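Side-chain contact in protein CsuE (Acinetobacter baumannii, PDB 6FJY), which forms the tip adhesin subunit of archaic chaperone-usher Csu pili and probably mediates attachment of the bacterium to surfaces during biofilm formation: residues 70-75 with 171-176. Sequence-based numbering, arbitrary orientation.
Sequences AIILDS and GSLSIT
Ile72 and Leu173 meet end to end across the interior of a beta sandwich, the terminal methyl CD1 of Ile72 lying 4.1 Å from CD2 of Leu173. The Ile72 side chain is folded rather than extended: CG1 stands anti to the carbonyl carbon (chi1 -46°), and a second bend at chi2 -53° carries CD1 over to the leucine. Leu173 answers with one prong of its fork, CD2. A second, looser touch lies two residues away on each strand, backward from Ile72 to Ala70 and forward from Leu173 to Ile175, where CB of Ala70 comes within 4.5 Å of CD1 of Ile175. Here the longer isoleucine does most of the reaching, its chain extended past CG1 (chi2 171°) toward the short alanine methyl. The CA atoms of Ile72 and Leu173 are 10.4 Å apart, a spacing expected of facing sheets rather than paired strands, and the join is purely apolar. All four residues are buried, yet the two segments bury just 92 Å² between them, both sides summed, so most of their packing is with other neighbours. Phe59 of strand 58-61 touches Ala70, Leu173 and Ile175, so one ring borders residues of both segments. Leu110 of strand 103-110 contacts Ala70 and Ile175, and Leu127 of strand 119-136 packs on Leu173. The contact thus joins strand 67-73, flanked by strands 58-61 and 103-110, to strand 167-184, in which Gly171 and Ser172 bond through the backbone to Leu127 of strand 119-136 and to Gly8, respectively.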
ATOM      1  N   ALA D  70      13.712 -13.482   6.096  1.00 94.76           N
ATOM      2  CA  ALA D  70      12.496 -13.895   6.766  1.00 82.71           C
ATOM      3  C   ALA D  70      12.780 -15.094   7.657  1.00 78.98           C
ATOM      4  O   ALA D  70      13.898 -15.613   7.725  1.00 77.87           O
ATOM      5  CB  ALA D  70      11.400 -14.218   5.749  1.00 70.05           C
ATOM      6  N   ILE D  71      11.741 -15.526   8.358  1.00 78.16           N
ATOM      7  CA  ILE D  71      11.801 -16.690   9.228  1.00 82.74           C
ATOM      8  C   ILE D  71      10.511 -17.452   9.006  1.00 81.59           C
ATOM      9  O   ILE D  71       9.422 -16.895   9.198  1.00 59.72           O
ATOM     10  CB  ILE D  71      11.944 -16.311  10.713  1.00 77.06           C
ATOM     11  CG1 ILE D  71      13.231 -15.526  10.954  1.00 85.83           C
ATOM     12  CG2 ILE D  71      11.887 -17.546  11.585  1.00 71.19           C
ATOM     13  CD1 ILE D  71      13.350 -15.009  12.361  1.00 86.06           C
ATOM     14  N   ILE D  72      10.618 -18.708   8.587  1.00 74.00           N
ATOM     15  CA  ILE D  72       9.431 -19.508   8.323  1.00 80.25           C
ATOM     16  C   ILE D  72       9.129 -20.355   9.549  1.00 69.91           C
ATOM     17  O   ILE D  72      10.024 -20.992  10.113  1.00 59.22           O
ATOM     18  CB  ILE D  72       9.610 -20.379   7.072  1.00 80.50           C
ATOM     19  CG1 ILE D  72      10.215 -19.552   5.941  1.00 79.80           C
ATOM     20  CG2 ILE D  72       8.269 -20.906   6.629  1.00 84.87           C
ATOM     21  CD1 ILE D  72       9.453 -18.282   5.662  1.00 73.13           C
ATOM     22  N   LEU D  73       7.865 -20.346   9.969  1.00 70.23           N
ATOM     23  CA  LEU D  73       7.427 -21.080  11.143  1.00 73.02           C
ATOM     24  C   LEU D  73       6.231 -21.950  10.791  1.00 60.19           C
ATOM     25  O   LEU D  73       5.409 -21.588   9.946  1.00 58.05           O
ATOM     26  CB  LEU D  73       7.059 -20.129  12.297  1.00 85.82           C
ATOM     27  CG  LEU D  73       8.117 -19.167  12.856  1.00 90.01           C
ATOM     28  CD1 LEU D  73       8.032 -17.806  12.195  1.00 80.45           C
ATOM     29  CD2 LEU D  73       7.958 -19.039  14.365  1.00 91.85           C
ATOM     30  N   ASP D  74       6.138 -23.100  11.466  1.00 65.00           N
ATOM     31  CA  ASP D  74       5.096 -24.087  11.216  1.00 65.74           C
ATOM     32  C   ASP D  74       3.817 -23.716  11.957  1.00 66.16           C
ATOM     33  O   ASP D  74       3.702 -22.645  12.555  1.00 60.35           O
ATOM     34  CB  ASP D  74       5.575 -25.483  11.615  1.00 75.05           C
ATOM     35  CG  ASP D  74       5.992 -25.566  13.077  1.00 77.02           C
ATOM     36  OD1 ASP D  74       5.744 -24.598  13.824  1.00 64.14           O
ATOM     37  OD2 ASP D  74       6.578 -26.598  13.479  1.00 70.78           O
ATOM     38  N   SER D  75       2.848 -24.631  11.948  1.00 74.82           N
ATOM     39  CA  SER D  75       1.528 -24.346  12.493  1.00 70.78           C
ATOM     40  C   SER D  75       1.533 -24.177  14.010  1.00 70.46           C
ATOM     41  O   SER D  75       0.552 -23.679  14.564  1.00 60.04           O
ATOM     42  CB  SER D  75       0.557 -25.458  12.090  1.00 73.01           C
ATOM     43  OG  SER D  75       0.567 -25.650  10.686  1.00 67.80           O
ATOM     44  N   GLY D 171       5.476 -24.651  -3.263  1.00 83.08           N
ATOM     45  CA  GLY D 171       4.919 -23.327  -3.444  1.00 70.67           C
ATOM     46  C   GLY D 171       6.013 -22.286  -3.494  1.00 68.44           C
ATOM     47  O   GLY D 171       7.122 -22.490  -2.995  1.00 59.35           O
ATOM     48  N   SER D 172       5.676 -21.157  -4.107  1.00 76.07           N
ATOM     49  CA  SER D 172       6.547 -19.997  -4.176  1.00 77.78           C
ATOM     50  C   SER D 172       6.088 -18.953  -3.167  1.00 87.70           C
ATOM     51  O   SER D 172       4.893 -18.660  -3.063  1.00 83.99           O
ATOM     52  CB  SER D 172       6.546 -19.396  -5.579  1.00 90.78           C
ATOM     53  OG  SER D 172       7.244 -18.161  -5.584  1.00 97.09           O
ATOM     54  N   LEU D 173       7.037 -18.394  -2.432  1.00 91.40           N
ATOM     55  CA  LEU D 173       6.769 -17.362  -1.447  1.00 85.57           C
ATOM     56  C   LEU D 173       7.310 -16.035  -1.959  1.00 79.40           C
ATOM     57  O   LEU D 173       8.424 -15.969  -2.491  1.00 66.95           O
ATOM     58  CB  LEU D 173       7.404 -17.705  -0.095  1.00 97.44           C
ATOM     59  CG  LEU D 173       6.724 -18.685   0.866  1.00 95.74           C
ATOM     60  CD1 LEU D 173       6.238 -19.952   0.174  1.00 95.30           C
ATOM     61  CD2 LEU D 173       7.688 -19.041   1.985  1.00 93.11           C
ATOM     62  N   SER D 174       6.513 -14.981  -1.799  1.00 72.36           N
ATOM     63  CA  SER D 174       6.885 -13.654  -2.256  1.00 67.74           C
ATOM     64  C   SER D 174       6.455 -12.625  -1.220  1.00 75.87           C
ATOM     65  O   SER D 174       5.467 -12.809  -0.505  1.00 62.53           O
ATOM     66  CB  SER D 174       6.254 -13.333  -3.618  1.00 67.30           C
ATOM     67  OG  SER D 174       6.737 -12.101  -4.116  1.00 74.45           O
ATOM     68  N   ILE D 175       7.225 -11.542  -1.144  1.00 84.65           N
ATOM     69  CA  ILE D 175       6.981 -10.441  -0.223  1.00 77.70           C
ATOM     70  C   ILE D 175       7.041  -9.145  -1.018  1.00 74.68           C
ATOM     71  O   ILE D 175       8.044  -8.867  -1.686  1.00 73.73           O
ATOM     72  CB  ILE D 175       8.009 -10.408   0.925  1.00 75.22           C
ATOM     73  CG1 ILE D 175       7.927 -11.678   1.763  1.00 69.30           C
ATOM     74  CG2 ILE D 175       7.825  -9.151   1.794  1.00 54.71           C
ATOM     75  CD1 ILE D 175       9.062 -11.801   2.772  1.00 60.72           C
ATOM     76  N   THR D 176       5.974  -8.356  -0.947  1.00 71.93           N
ATOM     77  CA  THR D 176       5.888  -7.088  -1.661  1.00 66.52           C
ATOM     78  C   THR D 176       6.007  -5.950  -0.646  1.00 65.26           C
ATOM     79  O   THR D 176       5.112  -5.746   0.180  1.00 56.13           O
ATOM     80  CB  THR D 176       4.586  -6.985  -2.452  1.00 71.24           C
ATOM     81  OG1 THR D 176       4.532  -8.032  -3.431  1.00 69.94           O
ATOM     82  CG2 THR D 176       4.505  -5.646  -3.153  1.00 70.65           C
TER